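Local coordinates for protein UDP-glucose 4-epimerase (Brucella ovis, PDB 4WOK) that probably interconverts UDP-glucose and UDP-galactose by inverting the sugar at C4, with a tightly held NAD as the redox cofactor, at residues V80-A85 with Q108-A113; H199-A204 with R231-V236; V89-S92 with A97-Y100; E143-I148 with A175-N180. The protein carries 2 engineered substitutions. One frame throughout, in Å; residues are numbered along the deposited sequence. Where two conformers were deposited one is given.

Interaction 1: V80-A85 with Q108-A113; sequences VIHFAA and QSLLDA. With NAD (nicotinamide-adenine-dinucleotide), chain B.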
# COMPACT_ATOMS: atom_id res chain seq x y z
N VAL A 80 -14.64 4.51 -5.84
CA VAL A 80 -13.65 5.34 -5.15
C VAL A 80 -12.57 4.42 -4.59
O VAL A 80 -12.88 3.45 -3.90
CB VAL A 80 -14.30 6.17 -4.02
CG1 VAL A 80 -13.24 6.99 -3.25
CG2 VAL A 80 -15.38 7.08 -4.59
N ILE A 81 -11.31 4.70 -4.91
CA ILE A 81 -10.20 3.95 -4.33
C ILE A 81 -9.47 4.88 -3.35
O ILE A 81 -9.03 5.96 -3.72
CB ILE A 81 -9.24 3.44 -5.39
CG1 ILE A 81 -10.02 2.78 -6.54
CG2 ILE A 81 -8.28 2.43 -4.78
CD1 ILE A 81 -9.13 2.24 -7.63
N HIS A 82 -9.36 4.43 -2.11
CA HIS A 82 -8.91 5.27 -1.01
C HIS A 82 -7.49 4.90 -0.61
O HIS A 82 -7.27 3.92 0.09
CB HIS A 82 -9.87 5.13 0.17
CG HIS A 82 -9.49 5.94 1.37
ND1 HIS A 82 -8.58 6.98 1.31
CD2 HIS A 82 -9.91 5.88 2.66
CE1 HIS A 82 -8.45 7.52 2.52
NE2 HIS A 82 -9.24 6.87 3.35
N PHE A 83 -6.52 5.68 -1.09
CA PHE A 83 -5.11 5.53 -0.72
C PHE A 83 -4.62 6.64 0.21
O PHE A 83 -3.44 6.68 0.57
CB PHE A 83 -4.19 5.57 -1.94
CG PHE A 83 -4.37 4.44 -2.92
CD1 PHE A 83 -3.87 3.18 -2.64
CD2 PHE A 83 -5.00 4.66 -4.14
CE1 PHE A 83 -4.01 2.13 -3.57
CE2 PHE A 83 -5.14 3.63 -5.06
CZ PHE A 83 -4.65 2.37 -4.77
N ALA A 84 -5.50 7.59 0.53
CA ALA A 84 -5.07 8.84 1.15
C ALA A 84 -4.87 8.65 2.65
O ALA A 84 -5.79 8.80 3.43
CB ALA A 84 -6.08 9.93 0.87
N ALA A 85 -3.66 8.32 3.07
CA ALA A 85 -3.45 8.13 4.50
C ALA A 85 -2.04 8.48 4.94
O ALA A 85 -1.14 8.63 4.11
CB ALA A 85 -3.78 6.69 4.87
N GLN A 108 -13.54 8.95 7.65
CA GLN A 108 -14.95 9.19 7.91
C GLN A 108 -15.48 10.27 6.98
O GLN A 108 -16.59 10.18 6.46
CB GLN A 108 -15.24 9.59 9.36
CG GLN A 108 -16.78 9.80 9.51
CD GLN A 108 -17.22 10.16 10.92
OE1 GLN A 108 -16.40 10.33 11.82
NE2 GLN A 108 -18.52 10.29 11.10
N SER A 109 -14.67 11.30 6.76
CA SER A 109 -15.07 12.37 5.86
C SER A 109 -15.30 11.80 4.45
O SER A 109 -16.28 12.13 3.78
CB SER A 109 -14.00 13.46 5.86
OG SER A 109 -14.38 14.55 5.03
N LEU A 110 -14.41 10.92 4.00
CA LEU A 110 -14.57 10.31 2.68
C LEU A 110 -15.83 9.46 2.62
O LEU A 110 -16.57 9.50 1.63
CB LEU A 110 -13.34 9.48 2.32
CG LEU A 110 -13.49 8.67 1.02
CD1 LEU A 110 -13.48 9.55 -0.21
CD2 LEU A 110 -12.40 7.61 0.94
N LEU A 111 -16.08 8.67 3.66
CA LEU A 111 -17.25 7.80 3.63
C LEU A 111 -18.53 8.61 3.72
O LEU A 111 -19.54 8.25 3.11
CB LEU A 111 -17.18 6.76 4.76
CG LEU A 111 -16.00 5.78 4.67
CD1 LEU A 111 -16.16 4.77 5.76
CD2 LEU A 111 -15.95 5.06 3.29
N ASP A 112 -18.51 9.71 4.47
CA ASP A 112 -19.70 10.58 4.47
C ASP A 112 -19.94 11.17 3.08
O ASP A 112 -21.06 11.21 2.60
CB ASP A 112 -19.57 11.70 5.51
CG ASP A 112 -19.78 11.20 6.93
OD1 ASP A 112 -20.43 10.17 7.12
OD2 ASP A 112 -19.29 11.86 7.88
N ALA A 113 -18.87 11.63 2.42
CA ALA A 113 -19.00 12.18 1.07
C ALA A 113 -19.61 11.14 0.12
O ALA A 113 -20.46 11.46 -0.71
CB ALA A 113 -17.65 12.63 0.56
PA NAD B . 2.09 7.79 -0.45
O1A NAD B . 2.24 8.75 0.71
O2A NAD B . 2.98 7.78 -1.66
O5B NAD B . 0.53 8.18 -1.12
C5B NAD B . -0.30 8.79 -0.15
C4B NAD B . -1.12 9.83 -0.95
O4B NAD B . -2.21 10.32 -0.15
C3B NAD B . -0.13 10.98 -1.18
O3B NAD B . -0.22 11.35 -2.53
C2B NAD B . -0.66 12.08 -0.23
O2B NAD B . -0.42 13.33 -0.75
C1B NAD B . -2.20 11.76 -0.24
N9A NAD B . -2.86 12.19 1.01
C8A NAD B . -2.49 11.94 2.35
N7A NAD B . -3.35 12.46 3.23
C5A NAD B . -4.32 13.08 2.43
C6A NAD B . -5.48 13.82 2.76
N6A NAD B . -5.82 14.03 4.07
N1A NAD B . -6.26 14.31 1.77
C2A NAD B . -5.88 14.08 0.47
N3A NAD B . -4.78 13.41 0.01
C4A NAD B . -4.03 12.92 1.04
O3 NAD B . 1.89 6.43 0.38
PN NAD B . 1.67 5.07 -0.48
O1N NAD B . 1.29 5.17 -1.93
O2N NAD B . 2.68 4.14 0.10
O5D NAD B . 0.36 4.22 0.25
C5D NAD B . -0.81 4.89 0.16
C4D NAD B . -1.86 3.94 0.74
O4D NAD B . -1.30 2.56 0.77
C3D NAD B . -2.12 4.31 2.21
O3D NAD B . -3.46 3.98 2.45
C2D NAD B . -1.19 3.34 2.94
O2D NAD B . -1.59 3.00 4.21
C1D NAD B . -1.47 2.10 2.07
N1N NAD B . -0.38 1.03 2.37
C2N NAD B . 0.90 1.27 1.86
C3N NAD B . 1.91 0.31 2.13
C7N NAD B . 3.29 0.55 1.59
O7N NAD B . 4.18 -0.28 1.78
N7N NAD B . 3.54 1.72 0.90
C4N NAD B . 1.59 -0.83 2.88
C5N NAD B . 0.30 -1.03 3.37
C6N NAD B . -0.69 -0.08 3.11

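Interaction 2: H199-A204 with R231-V236; sequences HLIPRA and RDYIHV. With ZN (zinc ion), chain C.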
# COMPACT_ATOMS: atom_id res chain seq x y z
N HIS A 199 11.08 3.17 3.78
CA HIS A 199 10.82 1.78 3.42
C HIS A 199 12.13 1.07 3.13
O HIS A 199 13.09 1.67 2.65
CB HIS A 199 9.85 1.71 2.24
CG HIS A 199 8.50 2.26 2.57
ND1 HIS A 199 7.99 3.41 2.00
CD2 HIS A 199 7.55 1.82 3.43
CE1 HIS A 199 6.79 3.66 2.49
NE2 HIS A 199 6.50 2.70 3.36
N LEU A 200 12.16 -0.23 3.42
CA LEU A 200 13.40 -0.99 3.50
C LEU A 200 14.13 -1.10 2.16
O LEU A 200 15.32 -0.79 2.07
CB LEU A 200 13.10 -2.39 4.06
CG LEU A 200 14.25 -3.32 4.44
CD1 LEU A 200 14.75 -4.09 3.24
CD2 LEU A 200 15.38 -2.53 5.12
N ILE A 201 13.44 -1.56 1.11
CA ILE A 201 14.12 -1.76 -0.16
C ILE A 201 14.63 -0.44 -0.77
O ILE A 201 15.78 -0.38 -1.23
CB ILE A 201 13.22 -2.50 -1.15
CG1 ILE A 201 12.93 -3.91 -0.62
CG2 ILE A 201 13.88 -2.55 -2.50
CD1 ILE A 201 12.04 -4.76 -1.51
N PRO A 202 13.82 0.63 -0.72
CA PRO A 202 14.40 1.92 -1.12
C PRO A 202 15.60 2.36 -0.30
O PRO A 202 16.55 2.87 -0.89
CB PRO A 202 13.23 2.89 -0.91
CG PRO A 202 12.04 2.05 -1.26
CD PRO A 202 12.35 0.71 -0.64
N ARG A 203 15.56 2.19 1.02
CA ARG A 203 16.69 2.57 1.85
C ARG A 203 17.93 1.74 1.49
O ARG A 203 19.03 2.27 1.36
CB ARG A 203 16.34 2.42 3.33
CG ARG A 203 15.40 3.52 3.85
CD ARG A 203 15.09 3.35 5.34
NE ARG A 203 16.29 3.27 6.16
CZ ARG A 203 16.62 2.21 6.91
NH1 ARG A 203 15.82 1.15 6.95
NH2 ARG A 203 17.74 2.22 7.63
N ALA A 204 17.74 0.44 1.30
CA ALA A 204 18.88 -0.42 0.97
C ALA A 204 19.50 0.02 -0.36
O ALA A 204 20.73 0.03 -0.51
CB ALA A 204 18.46 -1.88 0.92
N ARG A 231 10.15 -10.68 5.83
CA ARG A 231 8.95 -9.85 5.72
C ARG A 231 8.32 -10.05 4.34
O ARG A 231 8.84 -10.82 3.52
CB ARG A 231 9.29 -8.38 5.96
CG ARG A 231 9.85 -8.08 7.36
CD ARG A 231 8.75 -8.14 8.41
NE ARG A 231 9.22 -7.82 9.76
CZ ARG A 231 9.57 -8.73 10.67
NH1 ARG A 231 9.54 -10.02 10.36
NH2 ARG A 231 9.96 -8.35 11.88
N ASP A 232 7.22 -9.35 4.09
CA ASP A 232 6.35 -9.65 2.95
C ASP A 232 6.35 -8.51 1.95
O ASP A 232 5.97 -7.39 2.29
CB ASP A 232 4.94 -9.92 3.46
CG ASP A 232 4.07 -10.60 2.44
OD1 ASP A 232 4.50 -10.78 1.29
OD2 ASP A 232 2.93 -10.96 2.81
N TYR A 233 6.77 -8.79 0.72
CA TYR A 233 6.88 -7.74 -0.28
C TYR A 233 6.02 -8.02 -1.51
O TYR A 233 6.04 -9.11 -2.05
CB TYR A 233 8.34 -7.55 -0.70
CG TYR A 233 9.22 -7.23 0.49
CD1 TYR A 233 9.80 -8.24 1.24
CD2 TYR A 233 9.45 -5.91 0.87
CE1 TYR A 233 10.60 -7.96 2.33
CE2 TYR A 233 10.24 -5.62 1.97
CZ TYR A 233 10.81 -6.65 2.70
OH TYR A 233 11.59 -6.36 3.80
N ILE A 234 5.26 -7.02 -1.94
CA ILE A 234 4.44 -7.17 -3.13
C ILE A 234 4.69 -6.00 -4.08
O ILE A 234 4.77 -4.84 -3.66
CB ILE A 234 2.93 -7.28 -2.78
CG1 ILE A 234 2.07 -7.33 -4.04
CG2 ILE A 234 2.47 -6.13 -1.88
CD1 ILE A 234 0.63 -7.78 -3.79
N HIS A 235 4.84 -6.31 -5.36
CA HIS A 235 5.10 -5.31 -6.38
C HIS A 235 3.92 -4.36 -6.53
O HIS A 235 2.76 -4.78 -6.57
CB HIS A 235 5.41 -5.99 -7.71
CG HIS A 235 6.08 -5.09 -8.70
ND1 HIS A 235 5.41 -4.08 -9.35
CD2 HIS A 235 7.36 -5.05 -9.15
CE1 HIS A 235 6.25 -3.45 -10.16
NE2 HIS A 235 7.44 -4.02 -10.06
N VAL A 236 4.23 -3.07 -6.66
CA VAL A 236 3.20 -2.04 -6.72
C VAL A 236 2.26 -2.20 -7.93
O VAL A 236 1.07 -1.84 -7.87
CB VAL A 236 3.85 -0.64 -6.74
CG1 VAL A 236 4.77 -0.49 -7.95
CG2 VAL A 236 2.79 0.46 -6.70
ZN ZN C . 8.73 4.78 0.64

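Interaction 3: V89-S92 with A97-Y100; sequences VGES and AKYY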
# COMPACT_ATOMS: atom_id res chain seq x y z
N VAL A 89 4.81 3.72 10.45
CA VAL A 89 4.69 3.11 11.75
C VAL A 89 5.41 3.93 12.82
O VAL A 89 4.75 4.31 13.80
CB VAL A 89 5.21 1.66 11.76
CG1 VAL A 89 5.37 1.18 13.19
CG2 VAL A 89 4.23 0.76 11.03
N GLY A 90 6.71 4.26 12.66
CA GLY A 90 7.30 4.86 13.84
C GLY A 90 6.74 6.24 14.11
O GLY A 90 6.61 6.66 15.26
N GLU A 91 6.39 6.95 13.05
CA GLU A 91 5.78 8.25 13.21
C GLU A 91 4.49 8.12 14.02
O GLU A 91 4.16 9.03 14.79
CB GLU A 91 5.51 8.90 11.86
CG GLU A 91 5.21 10.39 11.94
CD GLU A 91 4.62 10.93 10.66
OE1 GLU A 91 4.03 10.14 9.89
OE2 GLU A 91 4.72 12.16 10.43
N SER A 92 3.77 7.00 13.87
CA SER A 92 2.45 6.85 14.52
C SER A 92 2.54 6.67 16.05
O SER A 92 1.63 7.10 16.77
CB SER A 92 1.66 5.67 13.90
OG SER A 92 2.05 4.40 14.43
N ALA A 97 -1.73 11.55 17.11
CA ALA A 97 -2.73 12.55 16.71
C ALA A 97 -2.87 12.62 15.20
O ALA A 97 -3.99 12.64 14.65
CB ALA A 97 -2.36 13.91 17.26
N LYS A 98 -1.73 12.65 14.53
CA LYS A 98 -1.70 12.72 13.08
C LYS A 98 -2.42 11.54 12.45
O LYS A 98 -3.16 11.70 11.46
CB LYS A 98 -0.25 12.76 12.58
CG LYS A 98 -0.13 12.76 11.05
CD LYS A 98 1.32 13.05 10.65
CE LYS A 98 1.53 12.97 9.14
NZ LYS A 98 2.96 13.20 8.79
N TYR A 99 -2.24 10.36 13.02
CA TYR A 99 -2.81 9.16 12.42
C TYR A 99 -4.32 9.04 12.71
O TYR A 99 -5.09 8.72 11.81
CB TYR A 99 -2.02 7.91 12.87
CG TYR A 99 -0.71 7.86 12.10
CD1 TYR A 99 0.31 8.76 12.39
CD2 TYR A 99 -0.54 7.00 11.02
CE1 TYR A 99 1.48 8.78 11.66
CE2 TYR A 99 0.64 7.00 10.28
CZ TYR A 99 1.64 7.90 10.61
OH TYR A 99 2.81 7.92 9.88
N TYR A 100 -4.75 9.33 13.94
CA TYR A 100 -6.20 9.33 14.19
C TYR A 100 -6.89 10.40 13.35
O TYR A 100 -7.98 10.18 12.84
CB TYR A 100 -6.51 9.54 15.68
CG TYR A 100 -6.33 8.30 16.53
CD1 TYR A 100 -7.35 7.36 16.65
CD2 TYR A 100 -5.14 8.06 17.23
CE1 TYR A 100 -7.20 6.23 17.42
CE2 TYR A 100 -4.98 6.92 18.00
CZ TYR A 100 -6.02 6.01 18.09
OH TYR A 100 -5.90 4.87 18.85
O HOH W 1 3.17 10.99 7.18

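Interaction 4: E143-I148 with A175-N180; sequences EAQNPI and ALRYFN. With NAD (nicotinamide-adenine-dinucleotide), chain B.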
# COMPACT_ATOMS: atom_id res chain seq x y z
N GLU A 143 -7.28 -14.58 11.05
CA GLU A 143 -6.40 -14.24 12.15
C GLU A 143 -6.94 -13.05 12.93
O GLU A 143 -7.52 -12.13 12.35
CB GLU A 143 -4.99 -13.93 11.64
CG GLU A 143 -3.95 -13.82 12.74
CD GLU A 143 -3.67 -15.15 13.39
OE1 GLU A 143 -3.39 -16.13 12.66
OE2 GLU A 143 -3.73 -15.22 14.64
N ALA A 144 -6.75 -13.07 14.24
CA ALA A 144 -7.22 -11.97 15.07
C ALA A 144 -6.51 -10.68 14.69
O ALA A 144 -5.35 -10.70 14.26
CB ALA A 144 -7.00 -12.28 16.54
N GLN A 145 -7.20 -9.56 14.85
CA GLN A 145 -6.59 -8.26 14.55
C GLN A 145 -6.31 -7.48 15.82
O GLN A 145 -7.18 -6.81 16.37
CB GLN A 145 -7.49 -7.47 13.60
CG GLN A 145 -7.49 -8.02 12.18
CD GLN A 145 -8.46 -7.30 11.27
OE1 GLN A 145 -9.68 -7.36 11.46
NE2 GLN A 145 -7.92 -6.60 10.26
N ASN A 146 -5.08 -7.60 16.30
CA ASN A 146 -4.64 -6.92 17.50
C ASN A 146 -3.40 -6.11 17.21
O ASN A 146 -2.29 -6.53 17.53
CB ASN A 146 -4.37 -7.91 18.63
CG ASN A 146 -5.61 -8.66 19.05
OD1 ASN A 146 -5.64 -9.89 19.07
ND2 ASN A 146 -6.66 -7.91 19.39
N PRO A 147 -3.59 -4.94 16.58
CA PRO A 147 -2.46 -4.12 16.15
C PRO A 147 -1.71 -3.58 17.35
O PRO A 147 -2.30 -3.41 18.42
CB PRO A 147 -3.12 -3.00 15.33
CG PRO A 147 -4.52 -2.93 15.83
CD PRO A 147 -4.89 -4.34 16.22
N ILE A 148 -0.41 -3.32 17.20
CA ILE A 148 0.39 -2.94 18.35
C ILE A 148 0.96 -1.53 18.19
O ILE A 148 1.82 -1.11 18.97
CB ILE A 148 1.53 -3.95 18.59
CG1 ILE A 148 2.17 -4.37 17.27
CG2 ILE A 148 1.00 -5.20 19.30
CD1 ILE A 148 3.44 -3.63 16.96
N ALA A 175 -11.83 -4.18 1.27
CA ALA A 175 -10.65 -3.74 2.00
C ALA A 175 -9.50 -4.64 1.59
O ALA A 175 -9.64 -5.86 1.57
CB ALA A 175 -10.88 -3.80 3.52
N LEU A 176 -8.38 -4.03 1.23
CA LEU A 176 -7.23 -4.79 0.74
C LEU A 176 -6.06 -4.64 1.70
O LEU A 176 -5.57 -3.53 1.93
CB LEU A 176 -6.84 -4.34 -0.66
CG LEU A 176 -7.91 -4.53 -1.75
CD1 LEU A 176 -7.47 -3.89 -3.06
CD2 LEU A 176 -8.25 -6.01 -1.97
N ARG A 177 -5.62 -5.76 2.26
CA ARG A 177 -4.57 -5.78 3.27
C ARG A 177 -3.27 -6.31 2.68
O ARG A 177 -3.25 -7.36 2.03
CB ARG A 177 -4.99 -6.65 4.47
CG ARG A 177 -6.32 -6.28 5.11
CD ARG A 177 -6.70 -7.28 6.20
NE ARG A 177 -7.99 -6.99 6.82
CZ ARG A 177 -8.81 -7.93 7.30
NH1 ARG A 177 -8.47 -9.21 7.24
NH2 ARG A 177 -9.97 -7.59 7.85
N TYR A 178 -2.17 -5.59 2.90
CA TYR A 178 -0.86 -6.07 2.45
C TYR A 178 0.21 -5.46 3.33
O TYR A 178 -0.05 -4.53 4.10
CB TYR A 178 -0.63 -5.73 0.98
CG TYR A 178 -0.93 -4.28 0.62
CD1 TYR A 178 -2.23 -3.86 0.35
CD2 TYR A 178 0.10 -3.35 0.53
CE1 TYR A 178 -2.50 -2.54 0.02
CE2 TYR A 178 -0.15 -2.04 0.19
CZ TYR A 178 -1.45 -1.64 -0.06
OH TYR A 178 -1.70 -0.32 -0.38
N PHE A 179 1.43 -6.00 3.23
CA PHE A 179 2.52 -5.55 4.08
C PHE A 179 3.38 -4.43 3.47
O PHE A 179 3.33 -3.28 3.92
CB PHE A 179 3.43 -6.73 4.45
CG PHE A 179 2.95 -7.51 5.65
CD1 PHE A 179 2.98 -6.94 6.92
CD2 PHE A 179 2.46 -8.80 5.51
CE1 PHE A 179 2.55 -7.65 8.03
CE2 PHE A 179 2.03 -9.52 6.62
CZ PHE A 179 2.07 -8.94 7.88
N ASN A 180 4.18 -4.77 2.47
CA ASN A 180 5.14 -3.83 1.90
C ASN A 180 5.03 -3.68 0.40
O ASN A 180 5.36 -4.61 -0.34
CB ASN A 180 6.58 -4.24 2.24
CG ASN A 180 6.85 -4.26 3.73
OD1 ASN A 180 6.85 -3.22 4.38
ND2 ASN A 180 7.12 -5.44 4.27
PA NAD B . 2.09 7.79 -0.45
O1A NAD B . 2.24 8.75 0.71
O2A NAD B . 2.98 7.78 -1.66
O5B NAD B . 0.53 8.18 -1.12
C5B NAD B . -0.30 8.79 -0.15
C4B NAD B . -1.12 9.83 -0.95
O4B NAD B . -2.21 10.32 -0.15
C3B NAD B . -0.13 10.98 -1.18
O3B NAD B . -0.22 11.35 -2.53
C2B NAD B . -0.66 12.08 -0.23
O2B NAD B . -0.42 13.33 -0.75
C1B NAD B . -2.20 11.76 -0.24
N9A NAD B . -2.86 12.19 1.01
C8A NAD B . -2.49 11.94 2.35
N7A NAD B . -3.35 12.46 3.23
C5A NAD B . -4.32 13.08 2.43
C6A NAD B . -5.48 13.82 2.76
N6A NAD B . -5.82 14.03 4.07
N1A NAD B . -6.26 14.31 1.77
C2A NAD B . -5.88 14.08 0.47
N3A NAD B . -4.78 13.41 0.01
C4A NAD B . -4.03 12.92 1.04
O3 NAD B . 1.89 6.43 0.38
PN NAD B . 1.67 5.07 -0.48
O1N NAD B . 1.29 5.17 -1.93
O2N NAD B . 2.68 4.14 0.10
O5D NAD B . 0.36 4.22 0.25
C5D NAD B . -0.81 4.89 0.16
C4D NAD B . -1.86 3.94 0.74
O4D NAD B . -1.30 2.56 0.77
C3D NAD B . -2.12 4.31 2.21
O3D NAD B . -3.46 3.98 2.45
C2D NAD B . -1.19 3.34 2.94
O2D NAD B . -1.59 3.00 4.21
C1D NAD B . -1.47 2.10 2.07
N1N NAD B . -0.38 1.03 2.37
C2N NAD B . 0.90 1.27 1.86
C3N NAD B . 1.91 0.31 2.13
C7N NAD B . 3.29 0.55 1.59
O7N NAD B . 4.18 -0.28 1.78
N7N NAD B . 3.54 1.72 0.90
C4N NAD B . 1.59 -0.83 2.88
C5N NAD B . 0.30 -1.03 3.37
C6N NAD B . -0.69 -0.08 3.11

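Interaction 1: V80-A85 with Q108-A113
With CG swung opposite the backbone N in both Leu110 (chi1 173°) and His82 (chi1 179°), the leucine fork reaches from its helix over one face of the imidazole. This is strand-helix packing of the Rossmann fold: strand 79-82 lies inside the parallel sheet of seven strands, and helix 96-116 packs against one side of it. In the conformer described, one of two modelled for Leu110, the methyls divide the work. CD2 makes a CH-pi contact 3.6 Å from the centroid of the His82 ring, shifted toward the rim, which leaves His82 CG as the nearest ring atom at 3.4 Å from Leu110 CD2. CD1 meets Val80 CG1 tip to tip at 4.0 Å. Leu68 and Met72 of helix 65-75 also touch Leu110, and the contact is buried throughout. The imidazole is held at its polar end as well, since His82 NE2 is hydrogen-bonded to Thr107 OG1 of the same helix that supplies the leucine. Beyond His82 the chain leaves the sheet and passes along the dinucleotide, as is usual at the carboxyl ends of Rossmann strands. There Phe83 O lies 3.2 Å from NAD C3D, and Ala84 CA lies 3.5 Å from NAD O4B.

Interaction 2: H199-A204 with R231-V236
Ile201 and Tyr233 mark the closest approach of the two backbones, their CA atoms 9.4 Å apart, where the first turn of helix 200-209 faces strand 230-235. The motif is a helix packed on the central strand of a small mixed sheet, outside the seven-stranded Rossmann sheet. Two neighbouring residues of the helix share one tyrosine. The CG1-CD1 arm of Ile201 is fully extended (chi2 -180°) and brings CD1 to 3.7 Å from Tyr233 CD2, approaching the ring obliquely. Leu200 CD1 lies 3.9 Å from Tyr233 OH, a van der Waals contact at the hydroxyl end of the side chain. Ile272 of helix 269-280 touches both Leu200 and Tyr233, while Ile322 and Ile323 of helix 319-326 pack on Ile201, so the cluster is built from three helices and the sheet. Just before the helix, at its N-cap position, His199 turns to a different task and joins the metal site with Glu192, His194 and Glu197. His194 is also hydrogen-bonded to NAD through NE2, which links the metal site to the cofactor. On the His199 imidazole it is ND1 that binds the zinc ion, at 2.1 Å.

Interaction 3: V89-S92 with A97-Y100
Three kinds of interaction join Glu91 and Ser92 of helix 89-94 to Lys98 and Tyr99 of helix 96-116, across the corner between two consecutive helices. Hydrogen bonding comes first: Tyr99 OH donates to Glu91 OE1 over a short 2.5 Å. The oxygen is met on its anti side, 16° out of the carboxylate plane, and the carboxylate stands nearly upright to the phenol ring, their planes 81° apart. The hydroxyl has a second partner in the backbone N of Tyr88. Charge pairing uses the other carboxylate oxygen, carried out to the lysine by an extended Glu91 chain (CG anti to the backbone N, chi1 -165°). The extended Lys98 chain crosses that of Glu91 at about a right angle and places NZ 2.6 Å from Glu91 OE2, on the syn side, in a salt bridge. A water gives a bond to Glu91 OE1 and accepts one from Lys98 NZ at 2.7 Å. The third kind is CH-pi packing, with Ser92 CB centred over one face of the Tyr99 ring, 3.6 Å from its centroid. The serine hydroxyl turns back into its own helix and donates to Val89 O at 2.8 Å, which also accepts from Ser92 N. With an ammonium group, a phenol and a water directed at one carboxylate, Glu91 probably stays ionised, and its two oxygens hold the two helices by separate bonds.

Interaction 4: E143-I148 with A175-N180
Gln145 reaches from its loop toward Arg177, which comes from the opposite direction off strand 172-177. From CB the glutamine chain continues extended through CG (chi2 175°), and the first atom to approach the arginine is CD, 3.7 Å from Arg177 NH2. At the tip OE1 lies 3.6 Å from Arg177 NH2, while NE2 goes further over the guanidinium, 3.1 Å above its plane and displaced toward the rim. The side chain also touches Tyr131 and Leu156. The amide and guanidinium planes are 53° apart, so the groups do not stack flat. Gln145 NE2 is 3.3 Å from Arg177 NH2, but both are donors and no bond joins them; a shared acceptor probably accounts for their closeness. Gln145 NE2 has its main hydrogen-bond partner in Thr130 OG1. Glu159 OE1, from helix 150-169, also accepts a hydrogen bond from Gln145 NE2 and forms a salt bridge with Arg177 NH2, while Tyr131 OH bonds to Arg177 NH1. The contact sits in a beta-alpha-beta unit of the Rossmann fold: strand 121-125 leads through the loop holding Gln145 into helix 150-169, and strand 172-177 returns beside the first. Just past Arg177 the chain reaches the nicotinamide end of NAD. Tyr178 OH is hydrogen-bonded to Ser125 OG and lies 3.1 Å from NAD O4D, while Phe179 O approaches NAD C4N to 3.2 Å.

Along the chain, interaction 3 is nested inside the loop closed by interaction 1, and interactions 4 and 2 follow in series. Interactions 1 and 3 share helix 96-116, their centres about 18 Å apart. Interactions 1 and 4, about 19 Å apart between centres, both reach the seven-stranded parallel sheet and touch NAD. Segment 175-180 runs from strand 172-177 of that sheet into strand 180-182 of the mixed sheet, joining the two parts; there Asn180 probably hydrogen-bonds to Asp232 through its side chain and to Ile234 through its backbone, so interactions 4 and 2 touch. Interactions 1 and 2 lie on opposite sides of the chain's centre, their centres about 25 Å apart; interaction 1 touches both NAD riboses, and interaction 2 includes a zinc ligand, His199.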